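Local coordinates for DUF5063 domain-containing protein (Bacteroides fragilis, PDB 3NRH) that is of unknown function but belongs to the DUF5063 family and folds into a predominantly alpha-helical bundle, at residues 75-78 with 79-82. Residues are numbered along the deposited sequence; the frame is centred on the assembly and turned at random.
Sequences IYEV and LRIN
E77 and R80, three residues apart on one helix, run side by side and join their charged ends in an i to i+3 salt bridge. NH2 of R80 gives a short, nearly straight hydrogen bond to OE1 of E77 (2.6 Å), reaching the oxygen on its syn side but somewhat out of the carboxylate plane. A second, weak bond of 3.4 Å links NE of R80 to OE2 of E77. The carboxylate thus lies along the NE–NH2 edge of the guanidinium, yet the two planes are turned 44° apart, so the pairing is a twisted two-point one, one bond strong and one weak, and not coplanar. Both side chains bend to meet: R80 leaves the helix extended and turns at chi3 (64°), while E77 turns at chi2 (-62°). Long, flexible charged residues suit this partly exposed flank. E73, one turn earlier, brings a like charge close to OE2 of E77, which R80 probably helps to offset.

The Y76 ring stands beside this pair, its CE2 meeting CD of R80 obliquely at 4.2 Å, a light contact between ring and methylene carbons. Farther round, N82 lies alongside V78. Its ND2 comes within 2.8 Å of O of V78, at an angle too poor for a hydrogen bond, and 3.4 Å from CG1 of the same valine; a compact valine and a short polar amide suit this surface turn. Underneath run the i to i+4 backbone bonds of a regular alpha-helix, such as N of R80 to O of Y76 (3.0 Å).

Helix 73-87 turns Y76 and L79 toward helix 112-131: the tyrosine packs on E114, A117 and Q121 and hydrogen-bonds through OH to D118, while L79, a buried leucine, rests on Y120. N82 touches E31, in the loop between helices 11-28 and 35-54.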
ATOM      1  N   ILE A  75      22.190 -14.239   7.580  1.00 18.97           N
ATOM      2  CA  ILE A  75      21.583 -13.537   6.454  1.00 15.99           C
ATOM      3  C   ILE A  75      20.651 -12.459   7.006  1.00 12.98           C
ATOM      4  O   ILE A  75      20.690 -11.309   6.571  1.00 12.16           O
ATOM      5  CB  ILE A  75      20.754 -14.511   5.573  1.00 13.24           C
ATOM      6  CG1 ILE A  75      21.687 -15.432   4.781  1.00 15.06           C
ATOM      7  CG2 ILE A  75      19.835 -13.732   4.630  1.00 12.87           C
ATOM      8  CD1 ILE A  75      22.584 -14.693   3.802  1.00 20.60           C
ATOM      9  N   TYR A  76      19.821 -12.849   7.970  1.00 14.27           N
ATOM     10  CA  TYR A  76      18.855 -11.939   8.583  1.00 14.03           C
ATOM     11  C   TYR A  76      19.521 -10.765   9.293  1.00 15.51           C
ATOM     12  O   TYR A  76      19.140  -9.612   9.097  1.00 14.20           O
ATOM     13  CB  TYR A  76      17.974 -12.697   9.585  1.00 18.46           C
ATOM     14  CG  TYR A  76      16.972 -11.817  10.315  1.00 19.85           C
ATOM     15  CD1 TYR A  76      15.704 -11.578   9.786  1.00 17.40           C
ATOM     16  CD2 TYR A  76      17.307 -11.206  11.524  1.00 22.19           C
ATOM     17  CE1 TYR A  76      14.793 -10.751  10.442  1.00 20.15           C
ATOM     18  CE2 TYR A  76      16.407 -10.376  12.188  1.00 18.65           C
ATOM     19  CZ  TYR A  76      15.152 -10.154  11.643  1.00 19.94           C
ATOM     20  OH  TYR A  76      14.258  -9.341  12.293  1.00 22.20           O
ATOM     21  N   GLU A  77      20.514 -11.060  10.126  1.00 18.87           N
ATOM     22  CA  GLU A  77      21.211 -10.018  10.873  1.00 16.69           C
ATOM     23  C   GLU A  77      21.982  -9.036  10.004  1.00 15.56           C
ATOM     24  O   GLU A  77      21.952  -7.825  10.242  1.00 15.26           O
ATOM     25  CB  GLU A  77      22.155 -10.648  11.900  1.00 19.80           C
ATOM     26  CG  GLU A  77      21.440 -11.180  13.122  1.00 26.42           C
ATOM     27  CD  GLU A  77      20.729 -10.081  13.890  1.00 36.33           C
ATOM     28  OE1 GLU A  77      21.408  -9.135  14.343  1.00 44.69           O
ATOM     29  OE2 GLU A  77      19.494 -10.161  14.041  1.00 34.85           O
ATOM     30  N   VAL A  78      22.677  -9.549   9.000  1.00 14.96           N
ATOM     31  CA  VAL A  78      23.439  -8.686   8.115  1.00 16.19           C
ATOM     32  C   VAL A  78      22.507  -7.727   7.380  1.00 15.29           C
ATOM     33  O   VAL A  78      22.808  -6.540   7.249  1.00 14.48           O
ATOM     34  CB  VAL A  78      24.254  -9.512   7.094  1.00 21.87           C
ATOM     35  CG1 VAL A  78      24.943  -8.588   6.108  1.00 19.91           C
ATOM     36  CG2 VAL A  78      25.291 -10.366   7.828  1.00 20.74           C
ATOM     37  N   LEU A  79      21.371  -8.239   6.911  1.00 13.75           N
ATOM     38  CA  LEU A  79      20.411  -7.401   6.201  1.00 12.21           C
ATOM     39  C   LEU A  79      19.822  -6.347   7.127  1.00 12.20           C
ATOM     40  O   LEU A  79      19.743  -5.171   6.769  1.00 12.30           O
ATOM     41  CB  LEU A  79      19.272  -8.242   5.621  1.00 12.55           C
ATOM     42  CG  LEU A  79      18.130  -7.433   4.988  1.00 16.04           C
ATOM     43  CD1 LEU A  79      18.645  -6.643   3.795  1.00 15.41           C
ATOM     44  CD2 LEU A  79      17.017  -8.368   4.559  1.00 17.87           C
ATOM     45  N   ARG A  80      19.399  -6.770   8.315  1.00 16.51           N
ATOM     46  CA  ARG A  80      18.815  -5.837   9.270  1.00 13.15           C
ATOM     47  C   ARG A  80      19.772  -4.696   9.585  1.00 15.95           C
ATOM     48  O   ARG A  80      19.385  -3.524   9.573  1.00 12.93           O
ATOM     49  CB  ARG A  80      18.432  -6.557  10.564  1.00 12.61           C
ATOM     50  CG  ARG A  80      17.832  -5.628  11.621  1.00 18.64           C
ATOM     51  CD  ARG A  80      17.561  -6.366  12.938  1.00 24.75           C
ATOM     52  NE  ARG A  80      18.788  -6.845  13.573  1.00 21.61           N
ATOM     53  CZ  ARG A  80      19.703  -6.057  14.129  1.00 29.55           C
ATOM     54  NH1 ARG A  80      19.540  -4.738  14.138  1.00 31.24           N
ATOM     55  NH2 ARG A  80      20.788  -6.589  14.679  1.00 23.21           N
ATOM     56  N   ILE A  81      21.025  -5.038   9.863  1.00 14.76           N
ATOM     57  CA  ILE A  81      22.024  -4.032  10.183  1.00 16.63           C
ATOM     58  C   ILE A  81      22.261  -3.063   9.026  1.00 16.54           C
ATOM     59  O   ILE A  81      22.395  -1.858   9.242  1.00 14.56           O
ATOM     60  CB  ILE A  81      23.357  -4.695  10.602  1.00 19.12           C
ATOM     61  CG1 ILE A  81      23.154  -5.446  11.922  1.00 20.40           C
ATOM     62  CG2 ILE A  81      24.444  -3.641  10.752  1.00 21.91           C
ATOM     63  CD1 ILE A  81      24.346  -6.271  12.363  1.00 27.56           C
ATOM     64  N   ASN A  82      22.311  -3.573   7.800  1.00 18.49           N
ATOM     65  CA  ASN A  82      22.524  -2.704   6.647  1.00 15.44           C
ATOM     66  C   ASN A  82      21.356  -1.744   6.458  1.00 14.18           C
ATOM     67  O   ASN A  82      21.550  -0.568   6.155  1.00 16.67           O
ATOM     68  CB  ASN A  82      22.728  -3.527   5.370  1.00 16.40           C
ATOM     69  CG  ASN A  82      24.007  -4.338   5.405  1.00 27.31           C
ATOM     70  OD1 ASN A  82      25.034  -3.867   5.897  1.00 26.19           O
ATOM     71  ND2 ASN A  82      23.957  -5.552   4.874  1.00 33.20           N
TER